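Local coordinates for protein D-psicose 3-epimerase (PDB 2HK0) that catalyses, with the help of a bound metal, the epimerisation of ketohexoses such as D-fructose and D-psicose at C3, at residues Tyr27-Phe38 with Val55-Tyr63. Numbering follows the deposited sequence.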
loop_
_atom_site.group_PDB
_atom_site.type_symbol
_atom_site.label_atom_id
_atom_site.label_comp_id
_atom_site.label_asym_id
_atom_site.label_seq_id
_atom_site.Cartn_x
_atom_site.Cartn_y
_atom_site.Cartn_z
ATOM N N TYR A 27 -26.015 -2.040 -13.908
ATOM C CA TYR A 27 -26.648 -3.330 -14.240
ATOM C C TYR A 27 -25.979 -4.172 -15.338
ATOM O O TYR A 27 -26.132 -5.393 -15.346
ATOM C CB TYR A 27 -28.142 -3.136 -14.565
ATOM C CG TYR A 27 -28.385 -2.816 -16.011
ATOM C CD1 TYR A 27 -28.044 -1.568 -16.529
ATOM C CD2 TYR A 27 -28.861 -3.794 -16.888
ATOM C CE1 TYR A 27 -28.157 -1.298 -17.886
ATOM C CE2 TYR A 27 -28.988 -3.532 -18.256
ATOM C CZ TYR A 27 -28.629 -2.283 -18.742
ATOM O OH TYR A 27 -28.737 -2.012 -20.079
ATOM N N SER A 28 -25.233 -3.544 -16.244
ATOM C CA SER A 28 -24.544 -4.287 -17.313
ATOM C C SER A 28 -23.529 -5.325 -16.797
ATOM O O SER A 28 -22.973 -6.122 -17.566
ATOM C CB SER A 28 -23.839 -3.327 -18.265
ATOM O OG SER A 28 -24.783 -2.671 -19.086
ATOM N N TYR A 29 -23.273 -5.287 -15.501
ATOM C CA TYR A 29 -22.390 -6.250 -14.847
ATOM C C TYR A 29 -22.890 -7.675 -15.159
ATOM O O TYR A 29 -22.109 -8.600 -15.334
ATOM C CB TYR A 29 -22.466 -6.011 -13.341
ATOM C CG TYR A 29 -21.940 -7.111 -12.447
ATOM C CD1 TYR A 29 -20.580 -7.417 -12.402
ATOM C CD2 TYR A 29 -22.787 -7.756 -11.553
ATOM C CE1 TYR A 29 -20.073 -8.325 -11.468
ATOM C CE2 TYR A 29 -22.302 -8.664 -10.625
ATOM C CZ TYR A 29 -20.944 -8.943 -10.577
ATOM O OH TYR A 29 -20.466 -9.815 -9.611
ATOM N N TRP A 30 -24.206 -7.827 -15.230
ATOM C CA TRP A 30 -24.843 -9.124 -15.486
ATOM C C TRP A 30 -25.096 -9.444 -16.969
ATOM O O TRP A 30 -25.618 -10.516 -17.284
ATOM C CB TRP A 30 -26.181 -9.193 -14.732
ATOM C CG TRP A 30 -26.068 -9.377 -13.231
ATOM C CD1 TRP A 30 -25.825 -10.546 -12.566
ATOM C CD2 TRP A 30 -26.192 -8.363 -12.222
ATOM N NE1 TRP A 30 -25.789 -10.327 -11.212
ATOM C CE2 TRP A 30 -26.008 -8.994 -10.973
ATOM C CE3 TRP A 30 -26.435 -6.981 -12.254
ATOM C CZ2 TRP A 30 -26.059 -8.290 -9.761
ATOM C CZ3 TRP A 30 -26.485 -6.280 -11.053
ATOM C CH2 TRP A 30 -26.297 -6.938 -9.823
ATOM N N GLU A 31 -24.722 -8.549 -17.880
ATOM C CA GLU A 31 -24.978 -8.799 -19.300
ATOM C C GLU A 31 -23.739 -8.867 -20.185
ATOM O O GLU A 31 -22.617 -8.628 -19.724
ATOM C CB GLU A 31 -25.922 -7.730 -19.849
ATOM C CG GLU A 31 -27.297 -7.711 -19.197
ATOM C CD GLU A 31 -28.119 -8.959 -19.522
ATOM O OE1 GLU A 31 -27.942 -9.520 -20.625
ATOM O OE2 GLU A 31 -28.948 -9.369 -18.681
ATOM N N HIS A 32 -23.957 -9.189 -21.465
ATOM C CA HIS A 32 -22.879 -9.289 -22.449
ATOM C C HIS A 32 -23.119 -8.308 -23.583
ATOM O O HIS A 32 -22.235 -8.052 -24.391
ATOM C CB HIS A 32 -22.819 -10.696 -23.045
ATOM C CG HIS A 32 -22.645 -11.775 -22.028
ATOM N ND1 HIS A 32 -21.580 -11.807 -21.154
ATOM C CD2 HIS A 32 -23.407 -12.855 -21.735
ATOM C CE1 HIS A 32 -21.695 -12.861 -20.365
ATOM N NE2 HIS A 32 -22.795 -13.513 -20.696
ATOM N N GLU A 33 -24.334 -7.777 -23.644
ATOM C CA GLU A 33 -24.723 -6.839 -24.683
ATOM C C GLU A 33 -25.265 -5.544 -24.054
ATOM O O GLU A 33 -25.978 -5.591 -23.041
ATOM C CB GLU A 33 -25.813 -7.483 -25.542
ATOM C CG GLU A 33 -25.558 -7.457 -27.030
ATOM C CD GLU A 33 -24.332 -8.247 -27.424
ATOM O OE1 GLU A 33 -24.234 -9.440 -27.062
ATOM O OE2 GLU A 33 -23.467 -7.671 -28.105
ATOM N N TRP A 34 -24.938 -4.393 -24.645
ATOM C CA TRP A 34 -25.434 -3.123 -24.120
ATOM C C TRP A 34 -26.943 -3.026 -24.372
ATOM O O TRP A 34 -27.644 -2.254 -23.723
ATOM C CB TRP A 34 -24.759 -1.931 -24.813
ATOM C CG TRP A 34 -23.260 -1.849 -24.667
ATOM C CD1 TRP A 34 -22.337 -1.906 -25.675
ATOM C CD2 TRP A 34 -22.517 -1.647 -23.458
ATOM N NE1 TRP A 34 -21.070 -1.746 -25.170
ATOM C CE2 TRP A 34 -21.149 -1.587 -23.813
ATOM C CE3 TRP A 34 -22.873 -1.508 -22.113
ATOM C CZ2 TRP A 34 -20.135 -1.394 -22.869
ATOM C CZ3 TRP A 34 -21.854 -1.317 -21.167
ATOM C CH2 TRP A 34 -20.506 -1.261 -21.554
ATOM N N SER A 35 -27.427 -3.818 -25.325
ATOM C CA SER A 35 -28.838 -3.823 -25.707
ATOM C C SER A 35 -29.774 -4.487 -24.690
ATOM O O SER A 35 -30.990 -4.335 -24.781
ATOM C CB SER A 35 -28.998 -4.509 -27.066
ATOM O OG SER A 35 -28.682 -5.889 -26.974
ATOM N N ALA A 36 -29.226 -5.225 -23.731
ATOM C CA ALA A 36 -30.068 -5.871 -22.727
ATOM C C ALA A 36 -30.828 -4.814 -21.919
ATOM O O ALA A 36 -30.227 -3.864 -21.416
ATOM C CB ALA A 36 -29.218 -6.731 -21.803
ATOM N N LYS A 37 -32.145 -4.977 -21.804
ATOM C CA LYS A 37 -32.981 -4.033 -21.063
ATOM C C LYS A 37 -32.735 -4.084 -19.561
ATOM O O LYS A 37 -32.522 -5.155 -18.990
ATOM C CB LYS A 37 -34.458 -4.296 -21.343
ATOM C CG LYS A 37 -34.867 -3.984 -22.769
ATOM C CD LYS A 37 -36.358 -4.231 -22.970
ATOM C CE LYS A 37 -36.769 -3.972 -24.404
ATOM N NZ LYS A 37 -38.101 -4.588 -24.691
ATOM N N PHE A 38 -32.797 -2.922 -18.918
ATOM C CA PHE A 38 -32.541 -2.834 -17.483
ATOM C C PHE A 38 -33.782 -3.020 -16.598
ATOM O O PHE A 38 -33.670 -3.218 -15.390
ATOM C CB PHE A 38 -31.847 -1.492 -17.173
ATOM C CG PHE A 38 -32.717 -0.281 -17.402
ATOM C CD1 PHE A 38 -33.679 0.092 -16.467
ATOM C CD2 PHE A 38 -32.574 0.485 -18.549
ATOM C CE1 PHE A 38 -34.490 1.220 -16.673
ATOM C CE2 PHE A 38 -33.377 1.610 -18.768
ATOM C CZ PHE A 38 -34.337 1.978 -17.826
ATOM N N VAL A 55 -28.162 3.006 -14.802
ATOM C CA VAL A 55 -28.629 2.576 -16.104
ATOM C C VAL A 55 -28.008 3.375 -17.255
ATOM O O VAL A 55 -27.439 4.440 -17.028
ATOM C CB VAL A 55 -30.166 2.741 -16.101
ATOM C CG1 VAL A 55 -30.699 2.764 -17.486
ATOM C CG2 VAL A 55 -30.796 1.613 -15.257
ATOM N N ALA A 56 -28.116 2.858 -18.482
ATOM C CA ALA A 56 -27.595 3.540 -19.673
ATOM C C ALA A 56 -28.699 4.399 -20.308
ATOM O O ALA A 56 -29.781 3.902 -20.631
ATOM C CB ALA A 56 -27.094 2.530 -20.683
ATOM N N ALA A 57 -28.410 5.682 -20.499
ATOM C CA ALA A 57 -29.377 6.621 -21.056
ATOM C C ALA A 57 -29.990 6.271 -22.411
ATOM O O ALA A 57 -31.186 6.500 -22.612
ATOM C CB ALA A 57 -28.764 8.008 -21.121
ATOM N N HIS A 58 -29.202 5.712 -23.329
ATOM C CA HIS A 58 -29.718 5.381 -24.659
ATOM C C HIS A 58 -30.947 4.472 -24.603
ATOM O O HIS A 58 -31.886 4.634 -25.389
ATOM C CB HIS A 58 -28.617 4.758 -25.544
ATOM C CG HIS A 58 -28.531 3.265 -25.465
ATOM N ND1 HIS A 58 -28.109 2.597 -24.335
ATOM C CD2 HIS A 58 -28.813 2.308 -26.382
ATOM C CE1 HIS A 58 -28.131 1.294 -24.560
ATOM N NE2 HIS A 58 -28.555 1.093 -25.795
ATOM N N HIS A 59 -30.945 3.522 -23.676
ATOM C CA HIS A 59 -32.078 2.618 -23.510
ATOM C C HIS A 59 -33.331 3.425 -23.212
ATOM O O HIS A 59 -34.417 3.135 -23.712
ATOM C CB HIS A 59 -31.840 1.668 -22.336
ATOM C CG HIS A 59 -31.156 0.394 -22.712
ATOM N ND1 HIS A 59 -31.704 -0.510 -23.597
ATOM C CD2 HIS A 59 -29.978 -0.137 -22.311
ATOM C CE1 HIS A 59 -30.890 -1.543 -23.725
ATOM N NE2 HIS A 59 -29.837 -1.342 -22.953
ATOM N N ILE A 60 -33.162 4.442 -22.380
ATOM C CA ILE A 60 -34.258 5.297 -21.963
ATOM C C ILE A 60 -34.978 6.021 -23.106
ATOM O O ILE A 60 -36.195 6.194 -23.060
ATOM C CB ILE A 60 -33.744 6.305 -20.914
ATOM C CG1 ILE A 60 -33.198 5.524 -19.713
ATOM C CG2 ILE A 60 -34.848 7.256 -20.491
ATOM C CD1 ILE A 60 -32.600 6.375 -18.613
ATOM N N ASN A 61 -34.237 6.418 -24.136
ATOM C CA ASN A 61 -34.833 7.125 -25.264
ATOM C C ASN A 61 -35.724 6.262 -26.151
ATOM O O ASN A 61 -36.405 6.776 -27.036
ATOM C CB ASN A 61 -33.746 7.764 -26.128
ATOM C CG ASN A 61 -33.091 8.945 -25.449
ATOM O OD1 ASN A 61 -33.723 9.636 -24.660
ATOM N ND2 ASN A 61 -31.825 9.191 -25.762
ATOM N N GLU A 62 -35.728 4.959 -25.912
ATOM C CA GLU A 62 -36.530 4.063 -26.732
ATOM C C GLU A 62 -37.841 3.625 -26.107
ATOM O O GLU A 62 -38.706 3.076 -26.792
ATOM C CB GLU A 62 -35.704 2.837 -27.124
ATOM C CG GLU A 62 -34.619 3.171 -28.133
ATOM C CD GLU A 62 -35.097 4.193 -29.155
ATOM O OE1 GLU A 62 -36.167 3.971 -29.770
ATOM O OE2 GLU A 62 -34.407 5.224 -29.340
ATOM N N TYR A 63 -37.990 3.874 -24.810
ATOM C CA TYR A 63 -39.204 3.504 -24.099
ATOM C C TYR A 63 -40.307 4.523 -24.320
ATOM O O TYR A 63 -40.045 5.711 -24.477
ATOM C CB TYR A 63 -38.922 3.391 -22.599
ATOM C CG TYR A 63 -38.068 2.207 -22.224
ATOM C CD1 TYR A 63 -38.540 0.904 -22.381
ATOM C CD2 TYR A 63 -36.782 2.386 -21.725
ATOM C CE1 TYR A 63 -37.747 -0.196 -22.052
ATOM C CE2 TYR A 63 -35.981 1.295 -21.392
ATOM C CZ TYR A 63 -36.468 0.010 -21.558
ATOM O OH TYR A 63 -35.672 -1.061 -21.234
#
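Y27 lies beside V55, their CA atoms 6.5 Å apart, and K37 comes close to H59, so the backbones of 27-38 and 55-63 approach at both ends of the loop that joins the first strand of this TIM barrel to helix 39-47. A 3-10 turn at 27-30 opens the loop and a type I turn from E33 to A36 swings it back over the end of the second strand, 52-56, and the weakly bonded helical turn that follows the strand.

H59 reaches into that turn. H59 NE2 donates to W34 O at 2.5 Å, short enough that the exact length is doubtful, and the bond is bent to 135° at the hydrogen, while H59 CE1 comes to 3.0 Å from S35 O. K37 CA lies over one face of the imidazole, and H58 CE1 sits near the rim of a face. Y27 OH joins the same cluster, donating a hydrogen bond of 2.7 Å to A36 O, almost in line with the carbonyl. The indole of W34 turns elsewhere, its NE1 bonded to D276.

F38 supplies the apolar half. F38 CB packs over the centre of the Y27 ring; with CG tucked between the backbone N and carbonyl carbon (chi1 67°), the phenyl ring lies against V55, whose CG1 is over a face, modelled too close for the spacing to be relied on. H59 CB meets the ring edge. I60 CG1 lies 4.0 Å from F38 CE2, and I71 of helix 65-77 touches both F38 and Y63. Y63 turns its edge to the F38 face in an offset edge-to-face pair, planes at 79°, and Y63 OH rests against K37 CG at 3.4 Å.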